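Local coordinates for protein aerobactin synthase IucA (Klebsiella pneumoniae subsp. pneumoniae, PDB 5JM8) that probably uses ATP and a magnesium ion to activate a carboxylate for amide bond formation in the synthesis of the siderophore aerobactin, at residues A394-H407 and L503-L516. Numbering follows the deposited sequence.
Sequences AQQAAHAWVDAYCH and LDSEANLMARVRTL
His399 and Asp504 are joined by a nearly straight hydrogen bond, in which His399 NE2 donates to Asp504 OD2 at 2.7 Å with an angle of 174° at the hydrogen. The carboxylate oxygen lies in the imidazole plane but is met on its anti side, with the donor well out of the carboxylate plane, and the two planes are steeply inclined. Asn508 ND2 takes the other oxygen, Asp504 OD1, from the syn side at 3.0 Å, so bonds at both oxygens hold the carboxylate in place just before helix 506-521. Ser505, the N-cap of that helix, accepts from Asn508 N through its hydroxyl. Gln395 O lies above one face of the histidine ring and Arg512 NE above the opposite face, both offset toward the rim, with Arg512 NE 3.1 Å from His399 CG. An extended chain from CG to NE carries the arginine across the ring, with the guanidinium inclined at 37° to it. Beyond the ring, Arg512 NH1 reaches Asp403 OD2 at 3.0 Å in a salt bridge.

Beneath this polar layer the contact is apolar. Leu509 CD2 touches the edge of the His399 ring, 3.5 Å from CD2 of the histidine, and also borders Val402. Val513 CG2 packs against Val402 CG1 and the sulfur of Cys406, while Leu516 CD1 lies 3.7 Å from Cys406 CB. At the other end, Leu503 rests on Ala394 and Ala398.

Two helices of the FhuF-like family region are thus joined by polar bonds over an apolar seam. The axes of segments 394-407 and 506-516 approach to 9.8 Å and cross at -34°, running broadly the same way. Leu498 of helix 475-500 closes the apolar side against Val402, Leu503 and Leu509, whereas Trp401 and Ala397 face helix 378-390, with strand 440-445 packed against Trp401 and Ala404.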
loop_
_atom_site.group_PDB
_atom_site.type_symbol
_atom_site.label_atom_id
_atom_site.label_comp_id
_atom_site.label_asym_id
_atom_site.label_seq_id
_atom_site.Cartn_x
_atom_site.Cartn_y
_atom_site.Cartn_z
ATOM N N ALA A 394 -25.778 -18.927 6.543
ATOM C CA ALA A 394 -24.621 -19.629 6.021
ATOM C C ALA A 394 -25.037 -20.544 4.873
ATOM O O ALA A 394 -24.277 -20.745 3.927
ATOM C CB ALA A 394 -23.944 -20.417 7.121
ATOM N N GLN A 395 -26.247 -21.094 4.953
ATOM C CA GLN A 395 -26.762 -21.950 3.886
ATOM C C GLN A 395 -27.097 -21.117 2.647
ATOM O O GLN A 395 -26.844 -21.542 1.519
ATOM C CB GLN A 395 -27.998 -22.737 4.354
ATOM C CG GLN A 395 -28.681 -23.536 3.235
ATOM C CD GLN A 395 -29.674 -24.572 3.744
ATOM O OE1 GLN A 395 -29.323 -25.450 4.530
ATOM N NE2 GLN A 395 -30.914 -24.487 3.270
ATOM N N GLN A 396 -27.669 -19.933 2.859
ATOM C CA GLN A 396 -27.957 -19.009 1.762
ATOM C C GLN A 396 -26.668 -18.543 1.102
ATOM O O GLN A 396 -26.606 -18.374 -0.117
ATOM C CB GLN A 396 -28.748 -17.798 2.264
ATOM C CG GLN A 396 -30.233 -18.058 2.467
ATOM C CD GLN A 396 -30.929 -16.937 3.218
ATOM O OE1 GLN A 396 -30.304 -16.202 3.981
ATOM N NE2 GLN A 396 -32.235 -16.801 3.002
ATOM N N ALA A 397 -25.641 -18.330 1.917
ATOM C CA ALA A 397 -24.333 -17.953 1.406
ATOM C C ALA A 397 -23.741 -19.110 0.608
ATOM O O ALA A 397 -23.102 -18.906 -0.424
ATOM C CB ALA A 397 -23.412 -17.553 2.549
ATOM N N ALA A 398 -23.977 -20.326 1.084
ATOM C CA ALA A 398 -23.455 -21.519 0.434
ATOM C C ALA A 398 -24.102 -21.717 -0.930
ATOM O O ALA A 398 -23.427 -22.019 -1.912
ATOM C CB ALA A 398 -23.679 -22.735 1.308
ATOM N N HIS A 399 -25.419 -21.556 -0.979
ATOM C CA HIS A 399 -26.155 -21.652 -2.233
ATOM C C HIS A 399 -25.713 -20.571 -3.213
ATOM O O HIS A 399 -25.480 -20.847 -4.392
ATOM C CB HIS A 399 -27.655 -21.540 -1.978
ATOM C CG HIS A 399 -28.231 -22.705 -1.235
ATOM N ND1 HIS A 399 -29.479 -22.669 -0.650
ATOM C CD2 HIS A 399 -27.736 -23.941 -0.990
ATOM C CE1 HIS A 399 -29.726 -23.830 -0.072
ATOM N NE2 HIS A 399 -28.684 -24.621 -0.264
ATOM N N ALA A 400 -25.603 -19.343 -2.718
ATOM C CA ALA A 400 -25.155 -18.219 -3.530
ATOM C C ALA A 400 -23.764 -18.464 -4.107
ATOM O O ALA A 400 -23.505 -18.161 -5.270
ATOM C CB ALA A 400 -25.165 -16.947 -2.707
ATOM N N TRP A 401 -22.870 -19.008 -3.288
ATOM C CA TRP A 401 -21.507 -19.284 -3.727
ATOM C C TRP A 401 -21.505 -20.373 -4.799
ATOM O O TRP A 401 -20.814 -20.258 -5.811
ATOM C CB TRP A 401 -20.630 -19.691 -2.538
ATOM C CG TRP A 401 -19.153 -19.573 -2.808
ATOM C CD1 TRP A 401 -18.321 -18.576 -2.390
ATOM C CD2 TRP A 401 -18.342 -20.483 -3.562
ATOM N NE1 TRP A 401 -17.042 -18.810 -2.835
ATOM C CE2 TRP A 401 -17.029 -19.975 -3.556
ATOM C CE3 TRP A 401 -18.598 -21.680 -4.236
ATOM C CZ2 TRP A 401 -15.976 -20.619 -4.203
ATOM C CZ3 TRP A 401 -17.553 -22.317 -4.877
ATOM C CH2 TRP A 401 -16.259 -21.787 -4.856
ATOM N N VAL A 402 -22.291 -21.426 -4.580
ATOM C CA VAL A 402 -22.375 -22.534 -5.530
ATOM C C VAL A 402 -23.024 -22.116 -6.848
ATOM O O VAL A 402 -22.590 -22.542 -7.919
ATOM C CB VAL A 402 -23.167 -23.722 -4.941
ATOM C CG1 VAL A 402 -23.471 -24.763 -6.019
ATOM C CG2 VAL A 402 -22.392 -24.357 -3.798
ATOM N N ASP A 403 -24.075 -21.309 -6.772
ATOM C CA ASP A 403 -24.741 -20.825 -7.978
ATOM C C ASP A 403 -23.812 -19.958 -8.818
ATOM O O ASP A 403 -23.762 -20.091 -10.039
ATOM C CB ASP A 403 -25.997 -20.036 -7.617
ATOM C CG ASP A 403 -27.053 -20.893 -6.950
ATOM O OD1 ASP A 403 -26.953 -22.138 -7.031
ATOM O OD2 ASP A 403 -27.988 -20.323 -6.351
ATOM N N ALA A 404 -23.080 -19.069 -8.156
ATOM C CA ALA A 404 -22.139 -18.190 -8.840
ATOM C C ALA A 404 -20.974 -18.979 -9.425
ATOM O O ALA A 404 -20.411 -18.596 -10.450
ATOM C CB ALA A 404 -21.628 -17.129 -7.890
ATOM N N TYR A 405 -20.612 -20.074 -8.765
ATOM C CA TYR A 405 -19.552 -20.949 -9.252
ATOM C C TYR A 405 -19.956 -21.573 -10.582
ATOM O O TYR A 405 -19.148 -21.675 -11.503
ATOM C CB TYR A 405 -19.242 -22.037 -8.222
ATOM C CG TYR A 405 -18.367 -23.160 -8.744
ATOM C CD1 TYR A 405 -16.983 -23.064 -8.712
ATOM C CD2 TYR A 405 -18.930 -24.320 -9.257
ATOM C CE1 TYR A 405 -16.181 -24.091 -9.183
ATOM C CE2 TYR A 405 -18.138 -25.351 -9.732
ATOM C CZ TYR A 405 -16.764 -25.231 -9.692
ATOM O OH TYR A 405 -15.973 -26.256 -10.163
ATOM N N CYS A 406 -21.216 -21.982 -10.678
ATOM C CA CYS A 406 -21.740 -22.563 -11.908
ATOM C C CYS A 406 -21.735 -21.554 -13.052
ATOM O O CYS A 406 -21.317 -21.868 -14.166
ATOM C CB CYS A 406 -23.161 -23.084 -11.684
ATOM S SG CYS A 406 -23.274 -24.431 -10.497
ATOM N N HIS A 407 -22.200 -20.342 -12.770
ATOM C CA HIS A 407 -22.306 -19.301 -13.788
ATOM C C HIS A 407 -20.947 -18.767 -14.233
ATOM O O HIS A 407 -20.756 -18.453 -15.408
ATOM C CB HIS A 407 -23.154 -18.136 -13.274
ATOM C CG HIS A 407 -24.620 -18.433 -13.206
ATOM N ND1 HIS A 407 -25.327 -18.417 -12.022
ATOM C CD2 HIS A 407 -25.515 -18.738 -14.176
ATOM C CE1 HIS A 407 -26.594 -18.704 -12.266
ATOM N NE2 HIS A 407 -26.734 -18.904 -13.565
ATOM N N LEU A 503 -23.416 -27.134 6.032
ATOM C CA LEU A 503 -24.137 -25.975 5.516
ATOM C C LEU A 503 -25.359 -26.416 4.714
ATOM O O LEU A 503 -26.400 -25.759 4.737
ATOM C CB LEU A 503 -23.213 -25.114 4.652
ATOM C CG LEU A 503 -22.014 -24.498 5.383
ATOM C CD1 LEU A 503 -21.106 -23.751 4.424
ATOM C CD2 LEU A 503 -22.479 -23.576 6.496
ATOM N N ASP A 504 -25.217 -27.534 4.008
ATOM C CA ASP A 504 -26.326 -28.167 3.301
ATOM C C ASP A 504 -25.831 -29.507 2.772
ATOM O O ASP A 504 -24.636 -29.680 2.556
ATOM C CB ASP A 504 -26.841 -27.286 2.155
ATOM C CG ASP A 504 -28.194 -27.739 1.626
ATOM O OD1 ASP A 504 -28.821 -28.629 2.241
ATOM O OD2 ASP A 504 -28.638 -27.191 0.595
ATOM N N SER A 505 -26.737 -30.457 2.570
ATOM C CA SER A 505 -26.352 -31.788 2.101
ATOM C C SER A 505 -25.722 -31.712 0.709
ATOM O O SER A 505 -26.037 -30.812 -0.065
ATOM C CB SER A 505 -27.567 -32.720 2.084
ATOM O OG SER A 505 -28.610 -32.181 1.294
ATOM N N GLU A 506 -24.820 -32.642 0.400
ATOM C CA GLU A 506 -24.250 -32.718 -0.942
ATOM C C GLU A 506 -25.364 -32.957 -1.949
ATOM O O GLU A 506 -25.361 -32.386 -3.039
ATOM C CB GLU A 506 -23.207 -33.832 -1.048
ATOM C CG GLU A 506 -22.024 -33.667 -0.113
ATOM C CD GLU A 506 -20.881 -34.621 -0.422
ATOM O OE1 GLU A 506 -20.635 -34.896 -1.616
ATOM O OE2 GLU A 506 -20.232 -35.096 0.533
ATOM N N ALA A 507 -26.318 -33.799 -1.560
ATOM C CA ALA A 507 -27.450 -34.150 -2.412
ATOM C C ALA A 507 -28.212 -32.906 -2.856
ATOM O O ALA A 507 -28.537 -32.755 -4.034
ATOM C CB ALA A 507 -28.383 -35.109 -1.683
ATOM N N ASN A 508 -28.487 -32.016 -1.909
ATOM C CA ASN A 508 -29.198 -30.784 -2.214
ATOM C C ASN A 508 -28.361 -29.848 -3.075
ATOM O O ASN A 508 -28.866 -29.240 -4.016
ATOM C CB ASN A 508 -29.610 -30.070 -0.927
ATOM C CG ASN A 508 -30.744 -30.770 -0.203
ATOM O OD1 ASN A 508 -31.442 -31.611 -0.773
ATOM N ND2 ASN A 508 -30.940 -30.417 1.062
ATOM N N LEU A 509 -27.078 -29.732 -2.753
ATOM C CA LEU A 509 -26.202 -28.824 -3.479
ATOM C C LEU A 509 -25.965 -29.322 -4.899
ATOM O O LEU A 509 -25.858 -28.528 -5.830
ATOM C CB LEU A 509 -24.873 -28.657 -2.740
ATOM C CG LEU A 509 -24.988 -28.019 -1.350
ATOM C CD1 LEU A 509 -23.662 -28.101 -0.597
ATOM C CD2 LEU A 509 -25.468 -26.577 -1.448
ATOM N N MET A 510 -25.894 -30.640 -5.065
ATOM C CA MET A 510 -25.737 -31.228 -6.391
ATOM C C MET A 510 -27.016 -31.064 -7.213
ATOM O O MET A 510 -26.983 -31.140 -8.444
ATOM C CB MET A 510 -25.359 -32.709 -6.288
ATOM C CG MET A 510 -23.919 -32.949 -5.845
ATOM S SD MET A 510 -23.377 -34.669 -5.976
ATOM C CE MET A 510 -24.238 -35.421 -4.600
ATOM N N ALA A 511 -28.138 -30.831 -6.538
ATOM C CA ALA A 511 -29.399 -30.588 -7.229
ATOM C C ALA A 511 -29.388 -29.199 -7.857
ATOM O O ALA A 511 -29.914 -29.007 -8.956
ATOM C CB ALA A 511 -30.578 -30.737 -6.275
ATOM N N ARG A 512 -28.781 -28.238 -7.161
ATOM C CA ARG A 512 -28.636 -26.881 -7.684
ATOM C C ARG A 512 -27.802 -26.870 -8.953
ATOM O O ARG A 512 -28.156 -26.225 -9.936
ATOM C CB ARG A 512 -27.987 -25.960 -6.653
ATOM C CG ARG A 512 -28.898 -25.564 -5.517
ATOM C CD ARG A 512 -28.361 -24.359 -4.765
ATOM N NE ARG A 512 -29.363 -23.816 -3.850
ATOM C CZ ARG A 512 -30.176 -22.800 -4.132
ATOM N NH1 ARG A 512 -30.114 -22.184 -5.305
ATOM N NH2 ARG A 512 -31.055 -22.390 -3.227
ATOM N N VAL A 513 -26.684 -27.582 -8.911
ATOM C CA VAL A 513 -25.789 -27.663 -10.053
ATOM C C VAL A 513 -26.517 -28.248 -11.259
ATOM O O VAL A 513 -26.383 -27.746 -12.374
ATOM C CB VAL A 513 -24.550 -28.519 -9.729
ATOM C CG1 VAL A 513 -23.642 -28.622 -10.942
ATOM C CG2 VAL A 513 -23.795 -27.929 -8.546
ATOM N N ARG A 514 -27.285 -29.308 -11.024
ATOM C CA ARG A 514 -28.026 -29.975 -12.090
ATOM C C ARG A 514 -28.979 -29.005 -12.776
ATOM O O ARG A 514 -29.038 -28.946 -14.005
ATOM C CB ARG A 514 -28.804 -31.167 -11.537
ATOM C CG ARG A 514 -29.582 -31.946 -12.593
ATOM C CD ARG A 514 -30.385 -33.072 -11.965
ATOM N NE ARG A 514 -31.268 -32.585 -10.908
ATOM C CZ ARG A 514 -31.851 -33.360 -10.000
ATOM N NH1 ARG A 514 -31.654 -34.672 -10.009
ATOM N NH2 ARG A 514 -32.633 -32.817 -9.078
ATOM N N THR A 515 -29.728 -28.254 -11.969
ATOM C CA THR A 515 -30.664 -27.253 -12.477
ATOM C C THR A 515 -29.979 -26.288 -13.435
ATOM O O THR A 515 -30.468 -26.034 -14.532
ATOM C CB THR A 515 -31.299 -26.434 -11.331
ATOM O OG1 THR A 515 -31.983 -27.311 -10.429
ATOM C CG2 THR A 515 -32.287 -25.408 -11.879
ATOM N N LEU A 516 -28.839 -25.756 -13.014
ATOM C CA LEU A 516 -28.122 -24.774 -13.808
ATOM C C LEU A 516 -27.422 -25.420 -15.002
ATOM O O LEU A 516 -27.308 -24.804 -16.060
ATOM C CB LEU A 516 -27.117 -24.029 -12.928
ATOM C CG LEU A 516 -27.760 -23.257 -11.770
ATOM C CD1 LEU A 516 -26.704 -22.615 -10.891
ATOM C CD2 LEU A 516 -28.734 -22.203 -12.283
#